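Local coordinates for protein putative drug/sodium antiporter (Escherichia coli, PDB 4Z3N) that belongs to the MATE family of membrane transporters, takes part in transport of the genotoxin colibactin, and probably works as an antiporter, at residues A[296-299]-A[300-304]; A[268-271]-A[272-276]; A[199-202]-A[203-207]; A[223-226]-A[227-231]. All blocks are in the same frame, centred on the assembly; numbering follows the deposited sequence.

Contact 1 of 4, residues A[296-299]-A[300-304]; sequences GRID and YFIIT. With OLC ((2R)-2,3-dihydroxypropyl (9Z)-octadec-9-enoate), chain B.
I302 folds back along its own helix onto I298, one turn earlier. Its CB lies 3.7 Å from the D299 O atom. The chain then swings beside its own backbone N (chi1 -71°), which carries I302 CG1 to 3.5 Å from I298 O. At the tip, I302 CD1 stays by the same carbonyl and reaches I298 CG2 at 4.4 Å, a loose apolar touch between methyl groups, while the CG2 branch of I302 takes the position anti to the backbone N. The two isoleucines thus form an i, i+4 pair on helix 286-322, part of the all-helical transmembrane fold of a MATE transporter. On this side the helix packs against helix 326-358, where H351 meets I298, D299 and I302, and L347 also meets I302. In the backbone beneath, F301 N bonds R297 O at 3.0 Å and I302 N bonds I298 O at 3.2 Å, both i to i+4, whereas I303 N bonds Y300 O, three residues back. D299 also meets a bound glycerol monooleate. Its carboxylate carbon CG is 3.5 Å from C7 of the lipid chain, and OD2 lies 3.7 Å from C6, so the acid lies alongside hydrocarbon. The polar partner of OD2 is the hydroxyl of T295, to which it is hydrogen-bonded. I303, the next isoleucine along the helix, lays CG1 and CD1 beside the carbonyl oxygen of D299.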
loop_
_atom_site.group_PDB
_atom_site.type_symbol
_atom_site.label_atom_id
_atom_site.label_comp_id
_atom_site.label_asym_id
_atom_site.label_seq_id
_atom_site.Cartn_x
_atom_site.Cartn_y
_atom_site.Cartn_z
ATOM N N GLY A 296 -12.641 8.680 4.354
ATOM C CA GLY A 296 -11.327 8.150 4.041
ATOM C C GLY A 296 -11.015 6.718 4.425
ATOM O O GLY A 296 -10.542 5.958 3.586
ATOM N N ARG A 297 -11.239 6.342 5.681
ATOM C CA ARG A 297 -10.951 4.965 6.070
ATOM C C ARG A 297 -11.822 4.021 5.237
ATOM O O ARG A 297 -11.328 3.014 4.733
ATOM C CB ARG A 297 -11.179 4.725 7.572
ATOM C CG ARG A 297 -10.118 5.293 8.515
ATOM C CD ARG A 297 -10.503 5.034 9.985
ATOM N NE ARG A 297 -10.196 6.159 10.871
ATOM C CZ ARG A 297 -10.579 6.243 12.146
ATOM N NH1 ARG A 297 -11.291 5.267 12.696
ATOM N NH2 ARG A 297 -10.257 7.308 12.874
ATOM N N ILE A 298 -13.101 4.364 5.076
ATOM C CA ILE A 298 -14.048 3.514 4.362
ATOM C C ILE A 298 -13.703 3.430 2.877
ATOM O O ILE A 298 -13.718 2.351 2.297
ATOM C CB ILE A 298 -15.510 4.013 4.522
ATOM C CG1 ILE A 298 -15.932 3.987 5.988
ATOM C CG2 ILE A 298 -16.480 3.154 3.699
ATOM C CD1 ILE A 298 -17.366 4.434 6.192
ATOM N N ASP A 299 -13.388 4.565 2.268
ATOM C CA ASP A 299 -12.979 4.577 0.874
ATOM C C ASP A 299 -11.759 3.678 0.691
ATOM O O ASP A 299 -11.568 3.058 -0.357
ATOM C CB ASP A 299 -12.679 6.007 0.411
ATOM C CG ASP A 299 -13.956 6.822 0.137
ATOM O OD1 ASP A 299 -14.913 6.241 -0.457
ATOM O OD2 ASP A 299 -13.979 8.033 0.502
ATOM N N TYR A 300 -10.950 3.597 1.742
ATOM C CA TYR A 300 -9.734 2.816 1.706
ATOM C C TYR A 300 -10.009 1.302 1.796
ATOM O O TYR A 300 -9.406 0.519 1.047
ATOM C CB TYR A 300 -8.779 3.239 2.828
ATOM C CG TYR A 300 -7.524 2.416 2.777
ATOM C CD1 TYR A 300 -6.521 2.722 1.883
ATOM C CD2 TYR A 300 -7.374 1.284 3.569
ATOM C CE1 TYR A 300 -5.381 1.944 1.795
ATOM C CE2 TYR A 300 -6.235 0.503 3.493
ATOM C CZ TYR A 300 -5.244 0.842 2.601
ATOM O OH TYR A 300 -4.104 0.082 2.510
ATOM N N PHE A 301 -10.900 0.893 2.703
ATOM C CA PHE A 301 -11.280 -0.512 2.786
ATOM C C PHE A 301 -11.844 -1.053 1.456
ATOM O O PHE A 301 -11.579 -2.187 1.081
ATOM C CB PHE A 301 -12.309 -0.756 3.900
ATOM C CG PHE A 301 -13.104 -2.034 3.701
ATOM C CD1 PHE A 301 -12.494 -3.286 3.850
ATOM C CD2 PHE A 301 -14.446 -1.986 3.326
ATOM C CE1 PHE A 301 -13.208 -4.469 3.645
ATOM C CE2 PHE A 301 -15.169 -3.164 3.121
ATOM C CZ PHE A 301 -14.544 -4.410 3.281
ATOM N N ILE A 302 -12.629 -0.241 0.760
ATOM C CA ILE A 302 -13.262 -0.660 -0.482
ATOM C C ILE A 302 -12.210 -1.029 -1.525
ATOM O O ILE A 302 -12.407 -1.894 -2.398
ATOM C CB ILE A 302 -14.174 0.453 -1.047
ATOM C CG1 ILE A 302 -15.428 0.601 -0.183
ATOM C CG2 ILE A 302 -14.535 0.185 -2.525
ATOM C CD1 ILE A 302 -16.238 1.837 -0.529
ATOM N N ILE A 303 -11.072 -0.374 -1.402
ATOM C CA ILE A 303 -10.025 -0.471 -2.395
ATOM C C ILE A 303 -9.077 -1.648 -2.099
ATOM O O ILE A 303 -8.297 -2.066 -2.963
ATOM C CB ILE A 303 -9.292 0.897 -2.463
ATOM C CG1 ILE A 303 -10.242 1.964 -2.995
ATOM C CG2 ILE A 303 -7.962 0.838 -3.208
ATOM C CD1 ILE A 303 -9.707 3.371 -2.850
ATOM N N THR A 304 -9.170 -2.199 -0.888
ATOM C CA THR A 304 -8.192 -3.186 -0.421
ATOM C C THR A 304 -8.226 -4.501 -1.218
ATOM O O THR A 304 -7.176 -5.076 -1.460
ATOM C CB THR A 304 -8.340 -3.499 1.111
ATOM O OG1 THR A 304 -9.716 -3.652 1.469
ATOM C CG2 THR A 304 -7.752 -2.386 1.945
HETATM C C18 OLC B . -4.348 4.351 -4.721
HETATM C C10 OLC B . -11.980 8.300 -6.584
HETATM C C9 OLC B . -11.894 8.144 -5.247
HETATM C C17 OLC B . -5.761 4.891 -4.814
HETATM C C11 OLC B . -10.784 8.757 -7.398
HETATM C C8 OLC B . -13.081 8.521 -4.375
HETATM C C24 OLC B . -7.044 14.845 -7.016
HETATM C C16 OLC B . -5.808 5.967 -5.876
HETATM C C12 OLC B . -9.553 8.995 -6.534
HETATM C C7 OLC B . -12.837 8.198 -2.912
HETATM C C15 OLC B . -7.238 6.454 -6.077
HETATM C C13 OLC B . -8.315 8.434 -7.234
HETATM C C6 OLC B . -11.930 9.231 -2.273
HETATM C C14 OLC B . -7.244 7.965 -6.265
HETATM C C5 OLC B . -12.375 10.634 -2.630
HETATM C C4 OLC B . -11.216 11.603 -2.447
HETATM C C3 OLC B . -9.969 11.072 -3.126
HETATM C C2 OLC B . -8.936 12.162 -3.344
HETATM C C21 OLC B . -7.216 12.379 -6.688
HETATM C C1 OLC B . -8.073 11.827 -4.554
HETATM C C22 OLC B . -6.453 13.495 -7.381
HETATM O O19 OLC B . -7.843 10.669 -4.876
HETATM O O25 OLC B . -5.998 15.762 -6.768
HETATM O O23 OLC B . -5.096 13.464 -6.981
HETATM O O20 OLC B . -7.650 12.844 -5.421
#

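Contact 2 of 4, residues A[268-271]-A[272-276]; sequences LIIA and VGIVI. With OLC ((2R)-2,3-dihydroxypropyl (9Z)-octadec-9-enoate), chain B.
Transmembrane helix 250-284 borders a bound glycerol monooleate, and there I270 and I274 form an i, i+4 pair one turn apart. The two meet lightly, I270 CG2 to I274 CD1 at 4.4 Å, and both place CG1 beside the backbone N. In I274 (chi1 -67°) that choice brings CG1 back over the preceding turn, 3.4 Å from I270 O. The oxygen is already engaged from the backbone, since I274 N bonds it at 3.1 Å. V272 and V275 use their CG2 branches in the same manner: V272 CG2 sits 3.3 Å from L268 O, and V275 CG2 is equally close to A271 O. The main-chain bond from V272 N to L268 O measures 2.7 Å. The lipid doubles back so that both of its ends approach this helix. The last carbon of its tail, C18, is 3.8 Å from I270 CD1, while the glycerol oxygen O25 comes within 3.6 Å of G273 O. The lipid is hydrogen-bonded to the carbonyl of H413, on helix 402-413, which packs against I269 and I270. The result is a row of aliphatic side chains along a membrane-spanning helix beside a bound lipid, within the all-helical fold of MATE transporters.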
loop_
_atom_site.group_PDB
_atom_site.type_symbol
_atom_site.label_atom_id
_atom_site.label_comp_id
_atom_site.label_asym_id
_atom_site.label_seq_id
_atom_site.Cartn_x
_atom_site.Cartn_y
_atom_site.Cartn_z
ATOM N N LEU A 268 4.567 8.332 -2.680
ATOM C CA LEU A 268 4.784 9.744 -2.498
ATOM C C LEU A 268 3.755 10.529 -3.316
ATOM O O LEU A 268 2.999 11.330 -2.763
ATOM C CB LEU A 268 6.217 10.093 -2.887
ATOM C CG LEU A 268 6.830 11.410 -2.433
ATOM C CD1 LEU A 268 6.479 11.708 -0.975
ATOM C CD2 LEU A 268 8.346 11.347 -2.636
ATOM N N ILE A 269 3.721 10.263 -4.618
ATOM C CA ILE A 269 2.781 10.882 -5.542
ATOM C C ILE A 269 1.328 10.761 -5.086
ATOM O O ILE A 269 0.529 11.698 -5.239
ATOM C CB ILE A 269 2.908 10.260 -6.945
ATOM C CG1 ILE A 269 4.282 10.569 -7.539
ATOM C CG2 ILE A 269 1.774 10.752 -7.863
ATOM C CD1 ILE A 269 4.605 9.766 -8.800
ATOM N N ILE A 270 0.975 9.606 -4.537
ATOM C CA ILE A 270 -0.367 9.416 -4.021
ATOM C C ILE A 270 -0.566 10.316 -2.800
ATOM O O ILE A 270 -1.584 10.990 -2.688
ATOM C CB ILE A 270 -0.647 7.948 -3.654
ATOM C CG1 ILE A 270 -0.711 7.091 -4.913
ATOM C CG2 ILE A 270 -1.958 7.828 -2.903
ATOM C CD1 ILE A 270 -0.804 5.590 -4.624
ATOM N N ALA A 271 0.410 10.340 -1.899
ATOM C CA ALA A 271 0.345 11.225 -0.743
ATOM C C ALA A 271 0.246 12.697 -1.168
ATOM O O ALA A 271 -0.536 13.456 -0.588
ATOM C CB ALA A 271 1.548 11.011 0.165
ATOM N N VAL A 272 1.020 13.103 -2.174
ATOM C CA VAL A 272 0.984 14.493 -2.649
ATOM C C VAL A 272 -0.361 14.868 -3.260
ATOM O O VAL A 272 -0.816 16.009 -3.157
ATOM C CB VAL A 272 2.063 14.767 -3.708
ATOM C CG1 VAL A 272 1.888 16.161 -4.289
ATOM C CG2 VAL A 272 3.440 14.603 -3.125
ATOM N N GLY A 273 -0.975 13.902 -3.935
ATOM C CA GLY A 273 -2.256 14.118 -4.569
ATOM C C GLY A 273 -3.308 14.298 -3.502
ATOM O O GLY A 273 -4.287 15.012 -3.713
ATOM N N ILE A 274 -3.105 13.649 -2.354
ATOM C CA ILE A 274 -4.029 13.801 -1.224
ATOM C C ILE A 274 -3.804 15.128 -0.496
ATOM O O ILE A 274 -4.717 15.661 0.113
ATOM C CB ILE A 274 -3.913 12.650 -0.211
ATOM C CG1 ILE A 274 -4.401 11.346 -0.844
ATOM C CG2 ILE A 274 -4.749 12.962 1.023
ATOM C CD1 ILE A 274 -4.327 10.133 0.059
ATOM N N VAL A 275 -2.589 15.657 -0.588
ATOM C CA VAL A 275 -2.275 16.979 -0.067
ATOM C C VAL A 275 -2.933 18.102 -0.894
ATOM O O VAL A 275 -3.550 19.030 -0.350
ATOM C CB VAL A 275 -0.744 17.205 -0.031
ATOM C CG1 VAL A 275 -0.431 18.652 0.258
ATOM C CG2 VAL A 275 -0.085 16.304 0.997
ATOM N N ILE A 276 -2.775 18.022 -2.209
ATOM C CA ILE A 276 -3.340 19.007 -3.124
ATOM C C ILE A 276 -4.851 18.987 -3.046
ATOM O O ILE A 276 -5.499 20.014 -3.229
ATOM C CB ILE A 276 -2.900 18.744 -4.573
ATOM C CG1 ILE A 276 -1.392 18.987 -4.699
ATOM C CG2 ILE A 276 -3.750 19.564 -5.565
ATOM C CD1 ILE A 276 -0.764 18.427 -5.949
HETATM C C18 OLC B . -4.348 4.351 -4.721
HETATM C C10 OLC B . -11.980 8.300 -6.584
HETATM C C9 OLC B . -11.894 8.144 -5.247
HETATM C C17 OLC B . -5.761 4.891 -4.814
HETATM C C11 OLC B . -10.784 8.757 -7.398
HETATM C C8 OLC B . -13.081 8.521 -4.375
HETATM C C24 OLC B . -7.044 14.845 -7.016
HETATM C C16 OLC B . -5.808 5.967 -5.876
HETATM C C12 OLC B . -9.553 8.995 -6.534
HETATM C C7 OLC B . -12.837 8.198 -2.912
HETATM C C15 OLC B . -7.238 6.454 -6.077
HETATM C C13 OLC B . -8.315 8.434 -7.234
HETATM C C6 OLC B . -11.930 9.231 -2.273
HETATM C C14 OLC B . -7.244 7.965 -6.265
HETATM C C5 OLC B . -12.375 10.634 -2.630
HETATM C C4 OLC B . -11.216 11.603 -2.447
HETATM C C3 OLC B . -9.969 11.072 -3.126
HETATM C C2 OLC B . -8.936 12.162 -3.344
HETATM C C21 OLC B . -7.216 12.379 -6.688
HETATM C C1 OLC B . -8.073 11.827 -4.554
HETATM C C22 OLC B . -6.453 13.495 -7.381
HETATM O O19 OLC B . -7.843 10.669 -4.876
HETATM O O25 OLC B . -5.998 15.762 -6.768
HETATM O O23 OLC B . -5.096 13.464 -6.981
HETATM O O20 OLC B . -7.650 12.844 -5.421
#

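Contact 3 of 4, residues A[199-202]-A[203-207]; sequences DPIM and IFVFD
The C-terminal end of helix 181-204 unwinds where I201 and M202 meet V205 and F206. A wider turn takes over here: F206 N bonds I201 O at 3.1 Å, nearly straight at N-H...O 161°, an i to i+5 link of the kind that makes a pi-turn. The same carbonyl oxygen also lies at the edge of the F206 ring, 3.4 Å from CD1. I201 CG2 serves two neighbours, packing against V205 CG2 at 3.5 Å and against F206 CE1 at 3.8 Å. Beside it, M202 runs alongside F206, its chain bent at chi2 (-67°) so that SD comes to 4.2 Å from ring atom CD1. This Met-aromatic contact is oblique, with the sulfur 5.0 Å from the ring centroid. The segment belongs to a membrane helix kinked at P200, whose N has no bond to the turn before. The first bonds after the kink, I203 N to D199 O and F204 N to P200 O, are weak. I203 CG1 and CD1 lie next to D199 O, and F204 CD2 rests 3.4 Å from P200 O. W56 of helix 28-56 touches D199, P200, I203 and F204, while M202 reaches L215 and L219 on helix 209-232. The chain finally leaves helical geometry at D207, with positive phi.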
loop_
_atom_site.group_PDB
_atom_site.type_symbol
_atom_site.label_atom_id
_atom_site.label_comp_id
_atom_site.label_asym_id
_atom_site.label_seq_id
_atom_site.Cartn_x
_atom_site.Cartn_y
_atom_site.Cartn_z
ATOM N N ASP A 199 -1.117 -6.988 24.572
ATOM C CA ASP A 199 -1.709 -5.705 24.956
ATOM C C ASP A 199 -2.214 -5.726 26.386
ATOM O O ASP A 199 -1.942 -4.802 27.152
ATOM C CB ASP A 199 -2.867 -5.331 24.031
ATOM C CG ASP A 199 -2.442 -4.434 22.896
ATOM O OD1 ASP A 199 -1.251 -4.048 22.863
ATOM O OD2 ASP A 199 -3.296 -4.112 22.038
ATOM N N PRO A 200 -2.974 -6.774 26.751
ATOM C CA PRO A 200 -3.444 -6.844 28.138
ATOM C C PRO A 200 -2.277 -6.973 29.129
ATOM O O PRO A 200 -2.229 -6.253 30.128
ATOM C CB PRO A 200 -4.329 -8.099 28.155
ATOM C CG PRO A 200 -4.579 -8.438 26.718
ATOM C CD PRO A 200 -3.421 -7.928 25.950
ATOM N N ILE A 201 -1.334 -7.862 28.828
ATOM C CA ILE A 201 -0.214 -8.132 29.727
ATOM C C ILE A 201 0.689 -6.915 29.977
ATOM O O ILE A 201 1.317 -6.805 31.031
ATOM C CB ILE A 201 0.657 -9.274 29.189
ATOM C CG1 ILE A 201 -0.183 -10.516 28.913
ATOM C CG2 ILE A 201 1.763 -9.615 30.159
ATOM C CD1 ILE A 201 0.613 -11.597 28.219
ATOM N N MET A 202 0.772 -6.010 29.012
ATOM C CA MET A 202 1.623 -4.838 29.172
ATOM C C MET A 202 0.951 -3.805 30.033
ATOM O O MET A 202 1.615 -2.984 30.647
ATOM C CB MET A 202 1.979 -4.221 27.821
ATOM C CG MET A 202 2.643 -5.180 26.863
ATOM S SD MET A 202 4.274 -5.680 27.429
ATOM C CE MET A 202 4.554 -7.116 26.371
ATOM N N ILE A 203 -0.376 -3.829 30.043
ATOM C CA ILE A 203 -1.170 -2.894 30.842
ATOM C C ILE A 203 -1.294 -3.325 32.314
ATOM O O ILE A 203 -1.339 -2.495 33.220
ATOM C CB ILE A 203 -2.577 -2.737 30.256
ATOM C CG1 ILE A 203 -2.500 -2.374 28.784
ATOM C CG2 ILE A 203 -3.347 -1.676 30.993
ATOM C CD1 ILE A 203 -3.805 -2.570 28.048
ATOM N N PHE A 204 -1.329 -4.633 32.535
ATOM C CA PHE A 204 -1.756 -5.194 33.806
ATOM C C PHE A 204 -0.589 -5.834 34.546
ATOM O O PHE A 204 -0.313 -5.474 35.691
ATOM C CB PHE A 204 -2.894 -6.198 33.592
ATOM C CG PHE A 204 -4.163 -5.572 33.071
ATOM C CD1 PHE A 204 -4.540 -4.301 33.473
ATOM C CD2 PHE A 204 -4.963 -6.246 32.165
ATOM C CE1 PHE A 204 -5.700 -3.712 32.988
ATOM C CE2 PHE A 204 -6.123 -5.668 31.675
ATOM C CZ PHE A 204 -6.493 -4.399 32.083
ATOM N N VAL A 205 0.060 -6.818 33.931
ATOM C CA VAL A 205 1.298 -7.352 34.501
ATOM C C VAL A 205 2.448 -6.328 34.602
ATOM O O VAL A 205 2.993 -6.111 35.681
ATOM C CB VAL A 205 1.824 -8.535 33.701
ATOM C CG1 VAL A 205 3.035 -9.107 34.400
ATOM C CG2 VAL A 205 0.742 -9.588 33.527
ATOM N N PHE A 206 2.820 -5.717 33.476
ATOM C CA PHE A 206 3.996 -4.844 33.429
ATOM C C PHE A 206 3.699 -3.370 33.690
ATOM O O PHE A 206 4.632 -2.580 33.858
ATOM C CB PHE A 206 4.714 -4.996 32.073
ATOM C CG PHE A 206 5.367 -6.339 31.883
ATOM C CD1 PHE A 206 4.693 -7.364 31.253
ATOM C CD2 PHE A 206 6.648 -6.580 32.359
ATOM C CE1 PHE A 206 5.284 -8.614 31.088
ATOM C CE2 PHE A 206 7.247 -7.821 32.198
ATOM C CZ PHE A 206 6.559 -8.841 31.563
ATOM N N ASP A 207 2.423 -2.992 33.732
ATOM C CA ASP A 207 2.076 -1.597 34.035
ATOM C C ASP A 207 2.767 -0.602 33.080
ATOM O O ASP A 207 3.345 0.397 33.517
ATOM C CB ASP A 207 2.462 -1.283 35.484
ATOM C CG ASP A 207 1.673 -0.132 36.083
ATOM O OD1 ASP A 207 1.509 -0.138 37.316
ATOM O OD2 ASP A 207 1.219 0.777 35.356
#

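Contact 4 of 4, residues A[223-226]-A[227-231]; sequences SMVA and YFIYT
M224 and F228 touch one turn apart on transmembrane helix 209-232, in the i, i+4 spacing of a regular alpha helix. The meeting is light, M224 CE to F228 CE2 at 4.3 Å. V225 CG1 and I229 CD1 form a second light touch, 4.4 Å apart. With CG beside its backbone N (chi1 -79°), the F228 ring leans back toward the turn before, its CD2 lying 3.7 Å from M224 O. Y230 leans back in the same way, bringing its CD2 near A226 O. Y227 instead holds CG anti to the backbone N (chi1 -168°), and its ring runs outward to K186 and L190 of helix 181-204. Under these side chains the backbone bonds run i to i+4, the straightest of the four being Y230 N to A226 O, 3.0 Å with an N-H...O angle of 174°. Further out, the F228 ring meets that of F175, while M171 and I168 of helix 162-177 pack against F228 and V225 respectively. S223, whose OG bonds the carbonyls of L219 and A220, touches V194 of helix 181-204. Nearer the end of the helix, Y227 O accepts two donors from T231 on opposite faces of its carbonyl plane, the backbone N and OG1, each at 3.0 Å.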
loop_
_atom_site.group_PDB
_atom_site.type_symbol
_atom_site.label_atom_id
_atom_site.label_comp_id
_atom_site.label_asym_id
_atom_site.label_seq_id
_atom_site.Cartn_x
_atom_site.Cartn_y
_atom_site.Cartn_z
ATOM N N SER A 223 7.502 -11.438 16.051
ATOM C CA SER A 223 7.070 -12.832 15.988
ATOM C C SER A 223 6.721 -13.223 14.556
ATOM O O SER A 223 6.970 -14.358 14.141
ATOM C CB SER A 223 5.884 -13.102 16.924
ATOM O OG SER A 223 5.019 -11.991 17.021
ATOM N N MET A 224 6.164 -12.287 13.796
ATOM C CA MET A 224 6.016 -12.501 12.363
ATOM C C MET A 224 7.379 -12.750 11.711
ATOM O O MET A 224 7.565 -13.722 10.979
ATOM C CB MET A 224 5.352 -11.305 11.703
ATOM C CG MET A 224 3.901 -11.091 12.084
ATOM S SD MET A 224 3.210 -9.812 11.019
ATOM C CE MET A 224 3.934 -10.269 9.424
ATOM N N VAL A 225 8.323 -11.853 11.986
ATOM C CA VAL A 225 9.686 -11.955 11.480
ATOM C C VAL A 225 10.284 -13.314 11.819
ATOM O O VAL A 225 10.893 -13.985 10.980
ATOM C CB VAL A 225 10.571 -10.842 12.064
ATOM C CG1 VAL A 225 12.012 -11.045 11.675
ATOM C CG2 VAL A 225 10.086 -9.489 11.591
ATOM N N ALA A 226 10.096 -13.711 13.069
ATOM C CA ALA A 226 10.508 -15.023 13.531
ATOM C C ALA A 226 9.872 -16.138 12.692
ATOM O O ALA A 226 10.566 -17.035 12.214
ATOM C CB ALA A 226 10.150 -15.186 14.988
ATOM N N TYR A 227 8.556 -16.077 12.514
ATOM C CA TYR A 227 7.837 -17.083 11.738
ATOM C C TYR A 227 8.433 -17.276 10.347
ATOM O O TYR A 227 8.562 -18.405 9.863
ATOM C CB TYR A 227 6.365 -16.702 11.605
ATOM C CG TYR A 227 5.509 -17.813 11.062
ATOM C CD1 TYR A 227 5.436 -18.053 9.700
ATOM C CD2 TYR A 227 4.776 -18.630 11.913
ATOM C CE1 TYR A 227 4.660 -19.083 9.195
ATOM C CE2 TYR A 227 3.993 -19.656 11.417
ATOM C CZ TYR A 227 3.941 -19.875 10.057
ATOM O OH TYR A 227 3.166 -20.886 9.549
ATOM N N PHE A 228 8.781 -16.164 9.705
ATOM C CA PHE A 228 9.317 -16.189 8.355
ATOM C C PHE A 228 10.650 -16.927 8.293
ATOM O O PHE A 228 10.831 -17.843 7.487
ATOM C CB PHE A 228 9.483 -14.770 7.824
ATOM C CG PHE A 228 8.204 -14.154 7.339
ATOM C CD1 PHE A 228 7.210 -14.940 6.785
ATOM C CD2 PHE A 228 7.998 -12.783 7.432
ATOM C CE1 PHE A 228 6.023 -14.364 6.335
ATOM C CE2 PHE A 228 6.826 -12.204 6.982
ATOM C CZ PHE A 228 5.834 -12.993 6.436
ATOM N N ILE A 229 11.579 -16.527 9.149
ATOM C CA ILE A 229 12.905 -17.117 9.143
ATOM C C ILE A 229 12.856 -18.602 9.488
ATOM O O ILE A 229 13.534 -19.407 8.843
ATOM C CB ILE A 229 13.849 -16.386 10.110
ATOM C CG1 ILE A 229 14.009 -14.921 9.683
ATOM C CG2 ILE A 229 15.212 -17.076 10.156
ATOM C CD1 ILE A 229 14.992 -14.137 10.545
ATOM N N TYR A 230 12.048 -18.982 10.475
ATOM C CA TYR A 230 11.923 -20.408 10.784
ATOM C C TYR A 230 11.348 -21.167 9.599
ATOM O O TYR A 230 11.892 -22.191 9.213
ATOM C CB TYR A 230 11.084 -20.643 12.044
ATOM C CG TYR A 230 11.847 -20.278 13.303
ATOM C CD1 TYR A 230 13.236 -20.404 13.356
ATOM C CD2 TYR A 230 11.190 -19.774 14.427
ATOM C CE1 TYR A 230 13.948 -20.054 14.496
ATOM C CE2 TYR A 230 11.897 -19.420 15.573
ATOM C CZ TYR A 230 13.274 -19.565 15.598
ATOM O OH TYR A 230 13.979 -19.220 16.725
ATOM N N THR A 231 10.265 -20.666 9.016
ATOM C CA THR A 231 9.708 -21.269 7.809
ATOM C C THR A 231 10.801 -21.397 6.765
ATOM O O THR A 231 10.991 -22.446 6.148
ATOM C CB THR A 231 8.548 -20.435 7.223
ATOM O OG1 THR A 231 7.404 -20.528 8.077
ATOM C CG2 THR A 231 8.170 -20.930 5.835
#

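Followed from the N terminus, the four contacts come in the order 3, 4, 2, 1. Each lies within one continuous run of chain, so none closes a long loop, and none nests in or crosses another. Contact 3 ends helix 181-204, and contact 4 sits on the next helix, 209-232, their centres about 24 Å apart. Helix 250-284 then carries contact 2, on the opposite side of the chain's centre from contact 4, and helix 286-322 carries contact 1. Contacts 1 and 2 do not touch, their nearest atoms being about 8 Å apart, but one bound lipid reaches both and bridges these consecutive helices.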